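Local coordinates for glycoside hydrolase (Streptococcus pneumoniae serotype 4, PDB 6ORH), which probably hydrolyses alpha-L-fucosidic linkages as a family 29 glycoside hydrolase, taking part in the breakdown of host-derived carbohydrate antigens, at residues 355-366 / 432-443; 73-84 / 103-111. The protein carries 2 engineered substitutions. All blocks are in the same frame, centred on the assembly; numbering follows the deposited sequence.

Overall arrangement
From the N terminus, the chain meets interaction 2 first. There the 18-residue connection between 73-84 and 103-111 is closed where the end of barrel strand 70-74 and the loop beyond it return to the start of helix 105-116, within the fucose-binding alpha-L-fucosidase region. Much further on, interaction 1 closes a longer excursion, rich in strands and without helix, between 355-366 and 432-443; it ties together the two sheets of the F5/8 type C region. The two loops follow in series, neither nested nor crossing. Their centres lie 48 Å apart on opposite sides of the chain's centre, so each contact lies within a different part of the molecule, with nearest atoms about 30 Å apart.

Interaction 1: 355-366 / 432-443; sequences SWASDADLPIQL and VITESQALPLLT
Trp356 and Leu442 form an antiparallel hydrogen-bonded pair, with Trp356 N donating to Leu442 O at 2.8 Å in an almost straight bond (173° at the hydrogen) and Leu442 N returning one to Trp356 O. The indole can be followed outward from this pair. Its CB lies beside the carbonyl of Leu442. With CG anti to the backbone N (chi1 162°), the six-membered ring runs alongside the Leu442 side chain, CE3 standing 3.9 Å from Leu442 CB. CZ3 and CH2 then bring the ring edge to the methyl of Ile433, each 3.9 Å from Ile433 CD1. One face of the indole receives Leu366 CD1, 3.8 Å above the plane and toward the rim, while NE1 gives its hydrogen to Pro336 O. A large flat residue suits this place because it spans from one ladder to the other and still satisfies its buried N-H.

The second ladder pairs Ile364 with Ile433, and Ile433 N reaches Ile364 O at 2.9 Å in the carbonyl plane. Between the ladders the register slips by one residue, and loops carry both segments across. Here apolar side chains pack between the ladders: Ile364 CD1 meets the ring of Pro440 at CG, 3.9 Å away. Leu362 lays CD1 over the backbone of Thr434 to Ser436, 3.6 Å from Ser436 N, just before the cis peptide that leads into Pro363. In the bulge at Thr434, OG1 bonds Glu237 of the second subunit. Beside the first ladder, Ser355 O holds His346, which, like Thr443, binds calcium in this protein, though none is modelled here. The ladders belong to two antiparallel five-stranded sheets with Trp356 packed between them, as in the beta-sandwich of F5/8 type C (discoidin-like) domains.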
# COMPACT_ATOMS: atom_id res chain seq x y z
N SER A 355 29.72 -5.10 -1.75
CA SER A 355 28.57 -4.79 -0.90
C SER A 355 29.00 -4.08 0.38
O SER A 355 30.18 -4.07 0.74
CB SER A 355 27.83 -6.04 -0.56
OG SER A 355 28.53 -6.72 0.45
N TRP A 356 28.01 -3.49 1.07
CA TRP A 356 28.19 -2.75 2.31
C TRP A 356 27.48 -3.49 3.44
O TRP A 356 26.49 -4.17 3.18
CB TRP A 356 27.63 -1.32 2.18
CG TRP A 356 27.40 -0.64 3.50
CD1 TRP A 356 28.29 0.11 4.21
CD2 TRP A 356 26.19 -0.68 4.30
NE1 TRP A 356 27.73 0.55 5.39
CE2 TRP A 356 26.44 0.07 5.47
CE3 TRP A 356 24.94 -1.30 4.16
CZ2 TRP A 356 25.49 0.24 6.48
CZ3 TRP A 356 23.99 -1.12 5.15
CH2 TRP A 356 24.25 -0.35 6.30
N ALA A 357 28.02 -3.37 4.65
CA ALA A 357 27.44 -3.93 5.87
C ALA A 357 27.91 -3.07 7.03
O ALA A 357 28.93 -2.38 6.93
CB ALA A 357 27.86 -5.37 6.05
N SER A 358 27.14 -3.08 8.13
CA SER A 358 27.52 -2.39 9.36
C SER A 358 26.92 -3.11 10.57
O SER A 358 25.74 -3.47 10.55
CB SER A 358 27.10 -0.96 9.35
OG SER A 358 27.49 -0.34 10.57
N ASP A 359 27.74 -3.27 11.61
CA ASP A 359 27.28 -3.81 12.88
C ASP A 359 27.02 -2.68 13.87
O ASP A 359 26.91 -2.91 15.08
CB ASP A 359 28.28 -4.84 13.42
CG ASP A 359 29.66 -4.24 13.66
OD1 ASP A 359 29.87 -3.07 13.26
OD2 ASP A 359 30.53 -4.95 14.20
N ALA A 360 26.92 -1.44 13.38
CA ALA A 360 26.67 -0.29 14.24
C ALA A 360 25.26 -0.37 14.84
O ALA A 360 24.40 -1.04 14.27
CB ALA A 360 26.82 1.00 13.48
N ASP A 361 25.04 0.33 15.95
CA ASP A 361 23.71 0.40 16.55
C ASP A 361 22.75 1.10 15.60
O ASP A 361 23.11 2.09 14.97
CB ASP A 361 23.74 1.21 17.85
CG ASP A 361 24.49 0.55 18.99
OD1 ASP A 361 24.83 -0.64 18.86
OD2 ASP A 361 24.72 1.24 20.02
N LEU A 362 21.49 0.63 15.55
CA LEU A 362 20.49 1.32 14.76
C LEU A 362 19.96 2.51 15.55
O LEU A 362 19.97 2.48 16.79
CB LEU A 362 19.36 0.34 14.39
CG LEU A 362 19.73 -0.94 13.64
CD1 LEU A 362 18.47 -1.56 13.07
CD2 LEU A 362 20.70 -0.71 12.50
N PRO A 363 19.52 3.60 14.88
CA PRO A 363 19.48 3.67 13.41
C PRO A 363 20.82 3.87 12.70
O PRO A 363 21.74 4.53 13.21
CB PRO A 363 18.57 4.87 13.15
CG PRO A 363 18.80 5.79 14.34
CD PRO A 363 19.03 4.85 15.51
N ILE A 364 20.93 3.24 11.52
CA ILE A 364 22.09 3.43 10.66
C ILE A 364 21.76 4.41 9.54
O ILE A 364 20.80 4.22 8.78
CB ILE A 364 22.66 2.09 10.15
CG1 ILE A 364 23.34 1.29 11.27
CG2 ILE A 364 23.62 2.32 8.98
CD1 ILE A 364 23.66 -0.15 10.92
N GLN A 365 22.59 5.44 9.41
CA GLN A 365 22.31 6.49 8.45
C GLN A 365 23.41 6.50 7.39
O GLN A 365 24.56 6.77 7.72
CB GLN A 365 22.24 7.83 9.17
CG GLN A 365 22.01 9.00 8.23
CD GLN A 365 21.63 10.21 9.04
OE1 GLN A 365 20.62 10.21 9.74
NE2 GLN A 365 22.48 11.22 9.00
N LEU A 366 23.03 6.19 6.15
CA LEU A 366 23.91 6.32 4.99
C LEU A 366 23.55 7.61 4.26
O LEU A 366 22.38 7.86 3.99
CB LEU A 366 23.72 5.11 4.06
CG LEU A 366 24.17 3.77 4.62
CD1 LEU A 366 23.57 2.60 3.84
CD2 LEU A 366 25.70 3.72 4.61
N VAL A 432 18.08 5.55 5.85
CA VAL A 432 18.17 5.28 7.28
C VAL A 432 17.52 3.93 7.55
O VAL A 432 16.30 3.80 7.36
CB VAL A 432 17.55 6.39 8.13
CG1 VAL A 432 17.77 6.14 9.62
CG2 VAL A 432 18.07 7.78 7.76
N ILE A 433 18.32 2.99 8.06
CA ILE A 433 17.85 1.67 8.46
C ILE A 433 17.49 1.73 9.95
O ILE A 433 18.37 1.94 10.78
CB ILE A 433 18.88 0.56 8.14
CG1 ILE A 433 19.20 0.52 6.64
CG2 ILE A 433 18.40 -0.80 8.67
CD1 ILE A 433 20.35 -0.39 6.31
N THR A 434 16.22 1.45 10.30
CA THR A 434 15.73 1.69 11.65
C THR A 434 15.40 0.39 12.39
O THR A 434 15.33 0.35 13.63
CB THR A 434 14.58 2.69 11.68
OG1 THR A 434 13.43 2.13 11.01
CG2 THR A 434 14.96 4.02 11.07
N GLU A 435 15.17 -0.68 11.64
CA GLU A 435 14.94 -1.98 12.26
C GLU A 435 15.47 -3.10 11.36
O GLU A 435 15.30 -3.04 10.14
CB GLU A 435 13.43 -2.19 12.52
CG GLU A 435 13.21 -3.40 13.40
CD GLU A 435 11.75 -3.71 13.66
OE1 GLU A 435 11.04 -2.79 14.09
OE2 GLU A 435 11.37 -4.91 13.51
N SER A 436 16.15 -4.10 11.94
CA SER A 436 16.74 -5.18 11.17
C SER A 436 16.91 -6.39 12.06
O SER A 436 17.27 -6.24 13.25
CB SER A 436 18.05 -4.72 10.52
OG SER A 436 18.56 -5.68 9.63
N GLN A 437 16.65 -7.58 11.51
CA GLN A 437 16.75 -8.81 12.30
C GLN A 437 18.20 -9.19 12.60
O GLN A 437 18.43 -9.98 13.52
CB GLN A 437 16.07 -9.98 11.60
CG GLN A 437 14.60 -9.69 11.29
CD GLN A 437 13.87 -10.96 10.90
OE1 GLN A 437 14.46 -11.96 10.49
NE2 GLN A 437 12.55 -10.96 11.11
N ALA A 438 19.14 -8.65 11.80
CA ALA A 438 20.56 -8.94 11.96
C ALA A 438 21.32 -7.77 11.35
O ALA A 438 20.70 -6.86 10.79
CB ALA A 438 20.94 -10.23 11.29
N LEU A 439 22.65 -7.78 11.48
CA LEU A 439 23.37 -6.62 10.97
C LEU A 439 23.06 -6.45 9.48
O LEU A 439 23.09 -7.42 8.73
CB LEU A 439 24.87 -6.71 11.28
CG LEU A 439 25.71 -7.65 10.42
CD1 LEU A 439 26.19 -6.94 9.16
CD2 LEU A 439 26.92 -8.16 11.21
N PRO A 440 22.70 -5.22 9.02
CA PRO A 440 22.24 -5.06 7.64
C PRO A 440 23.37 -5.11 6.63
O PRO A 440 24.48 -4.64 6.93
CB PRO A 440 21.53 -3.71 7.61
CG PRO A 440 22.02 -2.96 8.85
CD PRO A 440 22.50 -4.01 9.83
N LEU A 441 23.06 -5.69 5.45
CA LEU A 441 23.88 -5.61 4.25
C LEU A 441 23.04 -5.01 3.13
O LEU A 441 21.86 -5.33 2.97
CB LEU A 441 24.34 -7.01 3.81
CG LEU A 441 25.24 -7.75 4.78
CD1 LEU A 441 24.41 -8.75 5.57
CD2 LEU A 441 26.34 -8.49 4.02
N LEU A 442 23.69 -4.19 2.29
CA LEU A 442 23.06 -3.75 1.06
C LEU A 442 24.12 -3.88 -0.03
O LEU A 442 25.30 -3.64 0.24
CB LEU A 442 22.62 -2.29 1.15
CG LEU A 442 21.45 -1.94 2.08
CD1 LEU A 442 21.30 -0.43 2.12
CD2 LEU A 442 20.16 -2.59 1.55
N THR A 443 23.68 -4.23 -1.25
CA THR A 443 24.61 -4.41 -2.36
C THR A 443 24.64 -3.20 -3.29
O THR A 443 25.57 -3.07 -4.08
CB THR A 443 24.26 -5.66 -3.18
OG1 THR A 443 22.98 -5.52 -3.82
CG2 THR A 443 24.31 -6.92 -2.35

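Interaction 2: 73-84 / 103-111; sequences LVVKHHDGFVLY and GDLLLEVSQ. With FUC (alpha-L-fucopyranose), chain C.
The imidazoles of His77 and His78 both turn an edge to fucose, and His77 CE1 lies over one face of His78, 3.4 Å above the plane and toward its rim. Trp39 meets His78 edge-to-face, Trp127 packs on it with planes at about 30°, and Phe265 meets His77 edge-to-face. Fucose O2 sits in the His78 plane at the edge, 2.8 Å from His78 NE2 (170°). The other ring nitrogen, ND1, is hydrogen-bonded to Ser125, so bonds at both nitrogens hold the ring's rotation. His77 NE2 is shared: it is bonded to fucose O4 at 3.1 Å and makes a weak, bent bond to O3. His28, Trp39, Tyr123 and Asn171 also hydrogen-bond the sugar. This is the arrangement of a TIM barrel, in which strand 70-74 ends in a loop carrying His77 and His78 of the glycan pocket and helix 105-116 leads to the parallel strand 119-124, a beta-alpha-beta crossover. The loop returns to the helix at Leu83, whose O accepts from Leu105 N at 3.0 Å, in line with the carbonyl. Asp104 is the N-cap: with CG anti to the backbone N (chi1 179°), OD1 takes Leu107 N at 2.9 Å from above the carboxylate plane, and OD2 bonds Tyr159. Leucine and valine suit the buried strand-helix interface, where Leu73 CD2 meets Val109 CG2 tip to tip at 3.9 Å. Leu106 CD1 touches both Leu73 CD2 and Val75 CG1.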
# COMPACT_ATOMS: atom_id res chain seq x y z
N LEU A 73 3.41 -22.46 -19.18
CA LEU A 73 2.34 -22.87 -20.08
C LEU A 73 1.35 -23.76 -19.34
O LEU A 73 1.70 -24.82 -18.79
CB LEU A 73 2.99 -23.71 -21.21
CG LEU A 73 2.01 -24.22 -22.27
CD1 LEU A 73 1.37 -23.03 -23.01
CD2 LEU A 73 2.77 -25.08 -23.29
N VAL A 74 0.06 -23.39 -19.45
CA VAL A 74 -1.00 -24.30 -19.04
C VAL A 74 -1.08 -25.45 -20.04
O VAL A 74 -1.31 -25.23 -21.24
CB VAL A 74 -2.34 -23.56 -18.94
CG1 VAL A 74 -3.51 -24.53 -18.75
CG2 VAL A 74 -2.27 -22.55 -17.80
N VAL A 75 -0.88 -26.68 -19.56
CA VAL A 75 -1.05 -27.84 -20.45
C VAL A 75 -2.27 -28.66 -20.07
O VAL A 75 -2.67 -29.55 -20.83
CB VAL A 75 0.21 -28.72 -20.56
CG1 VAL A 75 1.39 -27.91 -21.06
CG2 VAL A 75 0.54 -29.43 -19.27
N LYS A 76 -2.83 -28.39 -18.89
CA LYS A 76 -4.12 -28.95 -18.51
C LYS A 76 -4.75 -28.03 -17.47
O LYS A 76 -4.18 -27.86 -16.38
CB LYS A 76 -3.99 -30.35 -17.90
CG LYS A 76 -5.33 -31.07 -17.75
CD LYS A 76 -5.25 -32.26 -16.80
CE LYS A 76 -5.17 -31.81 -15.35
NZ LYS A 76 -5.25 -32.96 -14.40
N HIS A 77 -5.89 -27.42 -17.82
CA HIS A 77 -6.57 -26.58 -16.84
C HIS A 77 -7.56 -27.45 -16.06
O HIS A 77 -7.53 -28.66 -16.18
CB HIS A 77 -7.19 -25.36 -17.54
CG HIS A 77 -7.42 -24.22 -16.61
ND1 HIS A 77 -8.68 -23.94 -16.10
CD2 HIS A 77 -6.59 -23.29 -16.08
CE1 HIS A 77 -8.61 -22.90 -15.29
NE2 HIS A 77 -7.34 -22.48 -15.26
N HIS A 78 -8.43 -26.82 -15.25
CA HIS A 78 -9.32 -27.60 -14.39
C HIS A 78 -10.27 -28.50 -15.21
O HIS A 78 -10.71 -29.54 -14.73
CB HIS A 78 -10.20 -26.66 -13.54
CG HIS A 78 -9.48 -25.61 -12.76
ND1 HIS A 78 -8.25 -25.83 -12.12
CD2 HIS A 78 -9.84 -24.34 -12.46
CE1 HIS A 78 -7.89 -24.72 -11.48
NE2 HIS A 78 -8.84 -23.78 -11.67
N ASP A 79 -10.58 -28.09 -16.43
CA ASP A 79 -11.47 -28.87 -17.30
C ASP A 79 -10.86 -30.22 -17.69
O ASP A 79 -11.57 -31.11 -18.16
CB ASP A 79 -11.80 -28.06 -18.55
CG ASP A 79 -10.56 -27.61 -19.31
OD1 ASP A 79 -10.03 -28.43 -20.11
OD2 ASP A 79 -10.12 -26.47 -19.06
N GLY A 80 -9.54 -30.39 -17.53
CA GLY A 80 -8.91 -31.70 -17.69
C GLY A 80 -8.48 -32.03 -19.12
O GLY A 80 -7.94 -33.10 -19.37
N PHE A 81 -8.71 -31.14 -20.07
CA PHE A 81 -8.26 -31.39 -21.44
C PHE A 81 -6.75 -31.15 -21.56
O PHE A 81 -6.28 -30.06 -21.25
CB PHE A 81 -9.07 -30.51 -22.38
CG PHE A 81 -8.81 -30.78 -23.84
CD1 PHE A 81 -9.33 -31.91 -24.45
CD2 PHE A 81 -8.01 -29.93 -24.59
CE1 PHE A 81 -9.12 -32.16 -25.80
CE2 PHE A 81 -7.80 -30.18 -25.94
CZ PHE A 81 -8.34 -31.30 -26.53
N VAL A 82 -6.03 -32.17 -22.07
CA VAL A 82 -4.58 -32.18 -22.06
C VAL A 82 -4.06 -31.69 -23.41
O VAL A 82 -4.54 -32.14 -24.45
CB VAL A 82 -4.07 -33.57 -21.66
CG1 VAL A 82 -2.55 -33.60 -21.60
CG2 VAL A 82 -4.66 -34.00 -20.31
N LEU A 83 -3.10 -30.75 -23.42
CA LEU A 83 -2.74 -30.04 -24.65
C LEU A 83 -1.46 -30.63 -25.27
O LEU A 83 -0.83 -30.00 -26.13
CB LEU A 83 -2.58 -28.54 -24.32
CG LEU A 83 -3.88 -27.88 -23.85
CD1 LEU A 83 -3.60 -26.44 -23.44
CD2 LEU A 83 -4.93 -27.89 -24.96
N TYR A 84 -1.07 -31.82 -24.80
CA TYR A 84 -0.01 -32.59 -25.44
C TYR A 84 -0.56 -34.02 -25.54
O TYR A 84 -1.47 -34.38 -24.81
CB TYR A 84 1.32 -32.51 -24.68
CG TYR A 84 1.36 -33.27 -23.37
CD1 TYR A 84 0.86 -32.71 -22.20
CD2 TYR A 84 1.87 -34.57 -23.31
CE1 TYR A 84 0.89 -33.42 -21.01
CE2 TYR A 84 1.90 -35.29 -22.12
CZ TYR A 84 1.39 -34.72 -20.96
OH TYR A 84 1.39 -35.45 -19.81
N GLY A 103 -1.15 -32.88 -33.06
CA GLY A 103 -0.63 -31.64 -32.47
C GLY A 103 -0.06 -31.86 -31.08
O GLY A 103 -0.44 -32.79 -30.35
N ASP A 104 0.93 -31.03 -30.72
CA ASP A 104 1.50 -31.12 -29.40
C ASP A 104 1.91 -29.71 -29.00
O ASP A 104 2.95 -29.23 -29.46
CB ASP A 104 2.67 -32.12 -29.38
CG ASP A 104 3.34 -32.27 -28.02
OD1 ASP A 104 3.13 -31.38 -27.17
OD2 ASP A 104 4.07 -33.26 -27.82
N LEU A 105 1.09 -29.03 -28.17
CA LEU A 105 1.34 -27.62 -27.91
C LEU A 105 2.58 -27.48 -27.03
O LEU A 105 3.34 -26.53 -27.18
CB LEU A 105 0.11 -26.98 -27.26
CG LEU A 105 0.24 -25.48 -26.99
CD1 LEU A 105 0.46 -24.69 -28.30
CD2 LEU A 105 -0.98 -24.97 -26.23
N LEU A 106 2.80 -28.44 -26.12
CA LEU A 106 3.98 -28.38 -25.27
C LEU A 106 5.25 -28.48 -26.13
O LEU A 106 6.20 -27.76 -25.86
CB LEU A 106 3.90 -29.43 -24.16
CG LEU A 106 5.10 -29.46 -23.20
CD1 LEU A 106 5.30 -28.12 -22.51
CD2 LEU A 106 4.91 -30.55 -22.16
N LEU A 107 5.22 -29.35 -27.16
CA LEU A 107 6.37 -29.43 -28.06
C LEU A 107 6.55 -28.13 -28.83
O LEU A 107 7.69 -27.64 -28.94
CB LEU A 107 6.15 -30.59 -29.04
CG LEU A 107 7.31 -30.83 -30.00
CD1 LEU A 107 8.56 -31.25 -29.24
CD2 LEU A 107 6.93 -31.91 -31.01
N GLU A 108 5.48 -27.58 -29.42
CA GLU A 108 5.61 -26.38 -30.24
C GLU A 108 6.19 -25.23 -29.42
O GLU A 108 7.12 -24.55 -29.87
CB GLU A 108 4.30 -25.97 -30.91
CG GLU A 108 3.81 -27.04 -31.87
CD GLU A 108 2.69 -26.59 -32.78
OE1 GLU A 108 2.27 -25.43 -32.71
OE2 GLU A 108 2.22 -27.46 -33.58
N VAL A 109 5.69 -25.06 -28.19
CA VAL A 109 6.20 -23.99 -27.33
C VAL A 109 7.66 -24.28 -26.96
O VAL A 109 8.47 -23.36 -26.93
CB VAL A 109 5.30 -23.76 -26.09
CG1 VAL A 109 5.92 -22.72 -25.15
CG2 VAL A 109 3.92 -23.29 -26.51
N SER A 110 7.96 -25.55 -26.62
CA SER A 110 9.28 -25.94 -26.17
C SER A 110 10.31 -25.71 -27.27
O SER A 110 11.41 -25.27 -26.96
CB SER A 110 9.29 -27.39 -25.72
OG SER A 110 8.52 -27.55 -24.53
N GLN A 111 9.94 -25.99 -28.53
CA GLN A 111 10.89 -25.79 -29.63
C GLN A 111 11.27 -24.32 -29.72
O GLN A 111 12.47 -23.99 -29.84
CB GLN A 111 10.26 -26.22 -30.95
CG GLN A 111 10.19 -27.73 -31.07
CD GLN A 111 9.33 -28.17 -32.23
OE1 GLN A 111 8.44 -27.45 -32.69
NE2 GLN A 111 9.59 -29.38 -32.70
C1 FUC C . -7.00 -19.97 -10.18
C2 FUC C . -7.63 -20.73 -11.33
C3 FUC C . -7.71 -19.78 -12.52
C4 FUC C . -6.30 -19.40 -12.97
C5 FUC C . -5.58 -18.75 -11.77
C6 FUC C . -4.11 -18.49 -12.05
O2 FUC C . -8.95 -21.12 -10.91
O3 FUC C . -8.42 -20.44 -13.59
O4 FUC C . -5.62 -20.59 -13.45
O5 FUC C . -5.67 -19.58 -10.55